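Local coordinates for protein trimethylamine-N-oxide reductase (Haemophilus influenzae, PDB 7L5I) that probably reduces S- and N-oxides such as trimethylamine N-oxide at a molybdenum centre carried by two molybdopterin guanine dinucleotide cofactors, at residues A[430-444]-A[772-784]. Sequence-based numbering, arbitrary orientation.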
loop_
_atom_site.group_PDB
_atom_site.type_symbol
_atom_site.label_atom_id
_atom_site.label_comp_id
_atom_site.label_asym_id
_atom_site.label_seq_id
_atom_site.Cartn_x
_atom_site.Cartn_y
_atom_site.Cartn_z
ATOM N N ARG A 430 -13.464 -1.887 6.594
ATOM C CA ARG A 430 -14.739 -1.661 7.261
ATOM C C ARG A 430 -14.595 -0.873 8.577
ATOM O O ARG A 430 -15.584 -0.716 9.287
ATOM C CB ARG A 430 -15.431 -3.002 7.541
ATOM C CG ARG A 430 -15.706 -3.871 6.310
ATOM C CD ARG A 430 -16.803 -3.319 5.391
ATOM N NE ARG A 430 -16.324 -2.228 4.569
ATOM C CZ ARG A 430 -16.987 -1.096 4.347
ATOM N NH1 ARG A 430 -18.184 -0.886 4.885
ATOM N NH2 ARG A 430 -16.444 -0.155 3.604
ATOM N N ILE A 431 -13.410 -0.335 8.892
ATOM C CA ILE A 431 -13.164 0.264 10.211
ATOM C C ILE A 431 -14.199 1.349 10.564
ATOM O O ILE A 431 -14.709 1.394 11.696
ATOM C CB ILE A 431 -11.724 0.810 10.260
ATOM C CG1 ILE A 431 -11.434 1.472 11.591
ATOM C CG2 ILE A 431 -11.478 1.812 9.141
ATOM C CD1 ILE A 431 -11.587 0.541 12.755
ATOM N N ALA A 432 -14.486 2.266 9.651
ATOM C CA ALA A 432 -15.467 3.314 9.955
ATOM C C ALA A 432 -16.838 2.714 10.238
ATOM O O ALA A 432 -17.509 3.070 11.211
ATOM C CB ALA A 432 -15.541 4.317 8.804
ATOM N N ASP A 433 -17.270 1.805 9.372
ATOM C CA ASP A 433 -18.524 1.080 9.545
ATOM C C ASP A 433 -18.582 0.386 10.893
ATOM O O ASP A 433 -19.630 0.396 11.553
ATOM C CB ASP A 433 -18.625 0.079 8.382
ATOM C CG ASP A 433 -20.038 -0.303 8.007
ATOM O OD1 ASP A 433 -21.008 0.421 8.337
ATOM O OD2 ASP A 433 -20.145 -1.340 7.312
ATOM N N VAL A 434 -17.472 -0.230 11.320
ATOM C CA VAL A 434 -17.435 -0.941 12.597
ATOM C C VAL A 434 -17.574 0.035 13.756
ATOM O O VAL A 434 -18.335 -0.192 14.709
ATOM C CB VAL A 434 -16.119 -1.745 12.726
ATOM C CG1 VAL A 434 -15.899 -2.226 14.149
ATOM C CG2 VAL A 434 -16.100 -2.924 11.772
ATOM N N LEU A 435 -16.791 1.110 13.732
ATOM C CA LEU A 435 -16.831 2.035 14.855
ATOM C C LEU A 435 -18.216 2.642 15.014
ATOM O O LEU A 435 -18.654 2.899 16.143
ATOM C CB LEU A 435 -15.792 3.141 14.667
ATOM C CG LEU A 435 -14.324 2.710 14.734
ATOM C CD1 LEU A 435 -13.442 3.958 14.552
ATOM C CD2 LEU A 435 -13.984 1.997 16.044
ATOM N N LEU A 436 -18.917 2.870 13.898
ATOM C CA LEU A 436 -20.229 3.494 13.939
ATOM C C LEU A 436 -21.346 2.508 14.261
ATOM O O LEU A 436 -22.359 2.913 14.848
ATOM C CB LEU A 436 -20.547 4.140 12.586
ATOM C CG LEU A 436 -19.769 5.386 12.212
ATOM C CD1 LEU A 436 -19.822 5.683 10.752
ATOM C CD2 LEU A 436 -20.307 6.575 13.031
ATOM N N HIS A 437 -21.211 1.239 13.859
ATOM C CA HIS A 437 -22.345 0.308 13.787
ATOM C C HIS A 437 -22.056 -1.038 14.430
ATOM O O HIS A 437 -22.033 -2.082 13.764
ATOM C CB HIS A 437 -22.748 0.110 12.324
ATOM C CG HIS A 437 -22.938 1.398 11.583
ATOM N ND1 HIS A 437 -22.346 1.655 10.365
ATOM C CD2 HIS A 437 -23.623 2.522 11.910
ATOM C CE1 HIS A 437 -22.681 2.866 9.960
ATOM N NE2 HIS A 437 -23.462 3.411 10.878
ATOM N N PRO A 438 -21.872 -1.068 15.740
ATOM C CA PRO A 438 -21.654 -2.361 16.396
ATOM C C PRO A 438 -22.828 -3.308 16.174
ATOM O O PRO A 438 -23.986 -2.896 16.163
ATOM C CB PRO A 438 -21.502 -1.999 17.881
ATOM C CG PRO A 438 -21.937 -0.619 18.014
ATOM C CD PRO A 438 -21.783 0.057 16.682
ATOM N N GLY A 439 -22.508 -4.588 15.988
ATOM C CA GLY A 439 -23.506 -5.621 15.779
ATOM C C GLY A 439 -23.924 -5.838 14.337
ATOM O O GLY A 439 -24.568 -6.855 14.036
ATOM N N LYS A 440 -23.598 -4.909 13.444
ATOM C CA LYS A 440 -23.923 -5.066 12.038
ATOM C C LYS A 440 -23.252 -6.312 11.495
ATOM O O LYS A 440 -22.136 -6.656 11.896
ATOM C CB LYS A 440 -23.477 -3.829 11.267
ATOM C CG LYS A 440 -23.828 -3.804 9.803
ATOM C CD LYS A 440 -23.612 -2.392 9.276
ATOM C CE LYS A 440 -23.474 -2.304 7.783
ATOM N NZ LYS A 440 -23.553 -0.837 7.432
ATOM N N LYS A 441 -23.935 -6.999 10.587
ATOM C CA LYS A 441 -23.382 -8.200 9.970
ATOM C C LYS A 441 -23.117 -7.946 8.497
ATOM O O LYS A 441 -23.888 -7.250 7.831
ATOM C CB LYS A 441 -24.325 -9.390 10.121
ATOM C CG LYS A 441 -24.816 -9.580 11.540
ATOM C CD LYS A 441 -25.266 -11.011 11.801
ATOM C CE LYS A 441 -25.993 -11.138 13.143
ATOM N NZ LYS A 441 -25.190 -11.852 14.186
ATOM N N ILE A 442 -22.016 -8.518 7.990
ATOM C CA ILE A 442 -21.686 -8.461 6.577
ATOM C C ILE A 442 -21.250 -9.846 6.109
ATOM O O ILE A 442 -20.869 -10.715 6.900
ATOM C CB ILE A 442 -20.573 -7.436 6.260
ATOM C CG1 ILE A 442 -19.249 -7.854 6.919
ATOM C CG2 ILE A 442 -20.974 -6.058 6.711
ATOM C CD1 ILE A 442 -18.079 -6.988 6.493
ATOM N N GLN A 443 -21.305 -10.036 4.794
ATOM C CA GLN A 443 -20.801 -11.249 4.164
ATOM C C GLN A 443 -19.345 -11.035 3.775
ATOM O O GLN A 443 -18.963 -9.933 3.375
ATOM C CB GLN A 443 -21.639 -11.587 2.927
ATOM C CG GLN A 443 -22.904 -12.399 3.246
ATOM C CD GLN A 443 -22.567 -13.814 3.697
ATOM O OE1 GLN A 443 -21.777 -14.539 3.048
ATOM N NE2 GLN A 443 -23.129 -14.211 4.827
ATOM N N TYR A 444 -18.541 -12.098 3.895
ATOM C CA TYR A 444 -17.107 -12.018 3.588
ATOM C C TYR A 444 -16.618 -13.414 3.224
ATOM O O TYR A 444 -16.593 -14.311 4.081
ATOM C CB TYR A 444 -16.313 -11.449 4.773
ATOM C CG TYR A 444 -14.806 -11.631 4.627
ATOM C CD1 TYR A 444 -14.073 -10.863 3.733
ATOM C CD2 TYR A 444 -14.135 -12.576 5.377
ATOM C CE1 TYR A 444 -12.703 -11.039 3.595
ATOM C CE2 TYR A 444 -12.772 -12.769 5.251
ATOM C CZ TYR A 444 -12.053 -11.988 4.364
ATOM O OH TYR A 444 -10.680 -12.202 4.249
ATOM N N THR A 772 -13.472 10.057 -1.854
ATOM C CA THR A 772 -13.735 8.697 -2.291
ATOM C C THR A 772 -14.873 8.045 -1.517
ATOM O O THR A 772 -15.226 8.443 -0.399
ATOM C CB THR A 772 -12.462 7.870 -2.135
ATOM O OG1 THR A 772 -11.988 8.057 -0.797
ATOM C CG2 THR A 772 -11.382 8.309 -3.131
ATOM N N ARG A 773 -15.425 6.990 -2.139
ATOM C CA ARG A 773 -16.458 6.166 -1.534
ATOM C C ARG A 773 -15.826 5.156 -0.581
ATOM O O ARG A 773 -14.784 4.568 -0.877
ATOM C CB ARG A 773 -17.246 5.407 -2.609
ATOM C CG ARG A 773 -17.906 6.290 -3.642
ATOM C CD ARG A 773 -18.525 5.504 -4.843
ATOM N NE ARG A 773 -19.496 4.499 -4.435
ATOM C CZ ARG A 773 -20.819 4.688 -4.351
ATOM N NH1 ARG A 773 -21.365 5.864 -4.646
ATOM N NH2 ARG A 773 -21.607 3.686 -3.974
ATOM N N ASP A 774 -16.496 4.913 0.537
ATOM C CA ASP A 774 -16.090 3.907 1.504
ATOM C C ASP A 774 -17.028 2.707 1.373
ATOM O O ASP A 774 -18.097 2.675 1.985
ATOM C CB ASP A 774 -16.130 4.499 2.922
ATOM C CG ASP A 774 -15.683 3.517 3.979
ATOM O OD1 ASP A 774 -15.053 2.511 3.611
ATOM O OD2 ASP A 774 -15.964 3.751 5.187
ATOM N N GLU A 775 -16.634 1.735 0.554
ATOM C CA GLU A 775 -17.456 0.550 0.349
ATOM C C GLU A 775 -16.575 -0.637 -0.022
ATOM O O GLU A 775 -15.465 -0.473 -0.540
ATOM C CB GLU A 775 -18.499 0.766 -0.749
ATOM C CG GLU A 775 -17.884 0.986 -2.090
ATOM C CD GLU A 775 -18.906 1.398 -3.118
ATOM O OE1 GLU A 775 -20.114 1.284 -2.830
ATOM O OE2 GLU A 775 -18.488 1.836 -4.201
ATOM N N GLY A 776 -17.092 -1.835 0.247
ATOM C CA GLY A 776 -16.360 -3.046 -0.082
ATOM C C GLY A 776 -16.323 -3.318 -1.573
ATOM O O GLY A 776 -17.259 -3.010 -2.316
ATOM N N THR A 777 -15.207 -3.917 -2.017
ATOM C CA THR A 777 -15.072 -4.290 -3.428
ATOM C C THR A 777 -16.241 -5.159 -3.876
ATOM O O THR A 777 -16.821 -4.951 -4.950
ATOM C CB THR A 777 -13.739 -5.006 -3.663
ATOM O OG1 THR A 777 -13.570 -6.071 -2.713
ATOM C CG2 THR A 777 -12.578 -4.016 -3.512
ATOM N N SER A 778 -16.598 -6.123 -3.055
ATOM C CA SER A 778 -17.689 -7.060 -3.277
ATOM C C SER A 778 -17.792 -7.871 -1.996
ATOM O O SER A 778 -16.975 -7.728 -1.083
ATOM C CB SER A 778 -17.453 -7.969 -4.482
ATOM O OG SER A 778 -16.629 -9.082 -4.151
ATOM N N LYS A 779 -18.791 -8.757 -1.939
ATOM C CA LYS A 779 -18.918 -9.613 -0.773
ATOM C C LYS A 779 -17.806 -10.648 -0.693
ATOM O O LYS A 779 -17.602 -11.215 0.373
ATOM C CB LYS A 779 -20.276 -10.308 -0.771
ATOM C CG LYS A 779 -21.406 -9.306 -0.684
ATOM C CD LYS A 779 -22.754 -10.005 -0.743
ATOM C CE LYS A 779 -23.858 -9.004 -0.552
ATOM N NZ LYS A 779 -24.116 -8.281 -1.807
ATOM N N LEU A 780 -17.070 -10.889 -1.777
ATOM C CA LEU A 780 -16.002 -11.875 -1.707
ATOM C C LEU A 780 -14.885 -11.393 -0.789
ATOM O O LEU A 780 -14.538 -12.058 0.196
ATOM C CB LEU A 780 -15.456 -12.186 -3.105
ATOM C CG LEU A 780 -14.421 -13.308 -3.025
ATOM C CD1 LEU A 780 -15.117 -14.638 -2.869
ATOM C CD2 LEU A 780 -13.530 -13.322 -4.220
ATOM N N ALA A 781 -14.297 -10.238 -1.103
ATOM C CA ALA A 781 -13.125 -9.776 -0.371
ATOM C C ALA A 781 -13.373 -8.607 0.558
ATOM O O ALA A 781 -12.554 -8.365 1.455
ATOM C CB ALA A 781 -12.025 -9.372 -1.363
ATOM N N GLN A 782 -14.425 -7.823 0.323
ATOM C CA GLN A 782 -14.661 -6.589 1.056
ATOM C C GLN A 782 -13.409 -5.716 1.134
ATOM O O GLN A 782 -13.088 -5.147 2.189
ATOM C CB GLN A 782 -15.191 -6.904 2.453
ATOM C CG GLN A 782 -16.498 -7.666 2.464
ATOM C CD GLN A 782 -17.709 -6.766 2.196
ATOM O OE1 GLN A 782 -17.568 -5.592 1.887
ATOM N NE2 GLN A 782 -18.911 -7.335 2.303
ATOM N N GLY A 783 -12.704 -5.577 -0.008
ATOM C CA GLY A 783 -11.548 -4.703 -0.074
ATOM C C GLY A 783 -11.954 -3.245 -0.174
ATOM O O GLY A 783 -13.113 -2.911 -0.341
ATOM N N ASN A 784 -10.977 -2.341 -0.058
ATOM C CA ASN A 784 -11.285 -0.915 -0.201
ATOM C C ASN A 784 -11.394 -0.542 -1.680
ATOM O O ASN A 784 -10.745 -1.147 -2.543
ATOM C CB ASN A 784 -10.248 -0.056 0.543
ATOM C CG ASN A 784 -8.869 -0.017 -0.133
ATOM O OD1 ASN A 784 -8.451 1.020 -0.653
ATOM N ND2 ASN A 784 -8.149 -1.142 -0.084
HETATM O O HOH W 1 -14.011 -0.594 1.924
HETATM O O HOH W 2 -14.071 -2.848 3.193
HETATM O O HOH W 3 -19.231 1.739 4.440
HETATM O O HOH W 4 -15.427 1.625 6.751
#
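R430 and D774 meet in a salt bridge through the single pair NH2 to OD1 at 3.0 Å, the guanidinium and carboxylate planes being 49° apart, which is not a coplanar two-pronged grip. Bends at chi2 and chi3 curl the arginine back so that one guanidinium face lies over the backbone N of G776. In the plane of the group, three waters accept from NE, NH1 and NH2 and donate to the backbone carbonyls of Q782, D774 and E775 respectively, the last bond being weak. This half is therefore largely water-mediated, with the R430-D774 salt bridge as its direct polar link. A fourth water joins D433 N to D774 OD2, while D433 holds K440 in a salt bridge and R430 through a weaker one.

The close-fitting half lies where Q782 reaches strand 441-444. Its NE2 donates to Q443 O at 2.8 Å with an N-H...O angle of 167°, the acceptor lying near the amide plane. Beside this bond, the CA of Y444 makes a CA-H...O contact of 3.4 Å with K779 O. The Y444 ring, CG anti to the backbone N (chi1 167°), presents its edge to A781 O, 3.4 Å from CE1; V181 of helix 179-187 packs against both Y444 and A781. Q443 and K779 touch through their aliphatic parts, and their polar ends lead away to Y643 and N644.

The contact thus joins the dinucleotide-binding domain's loop to the oxidoreductase region; the D774 side chain lies about 10 Å from a bound cofactor. One nearly straight hydrogen bond sets the Q782 side, while the other combines a direct ion pair with waters, probably making it more adaptable.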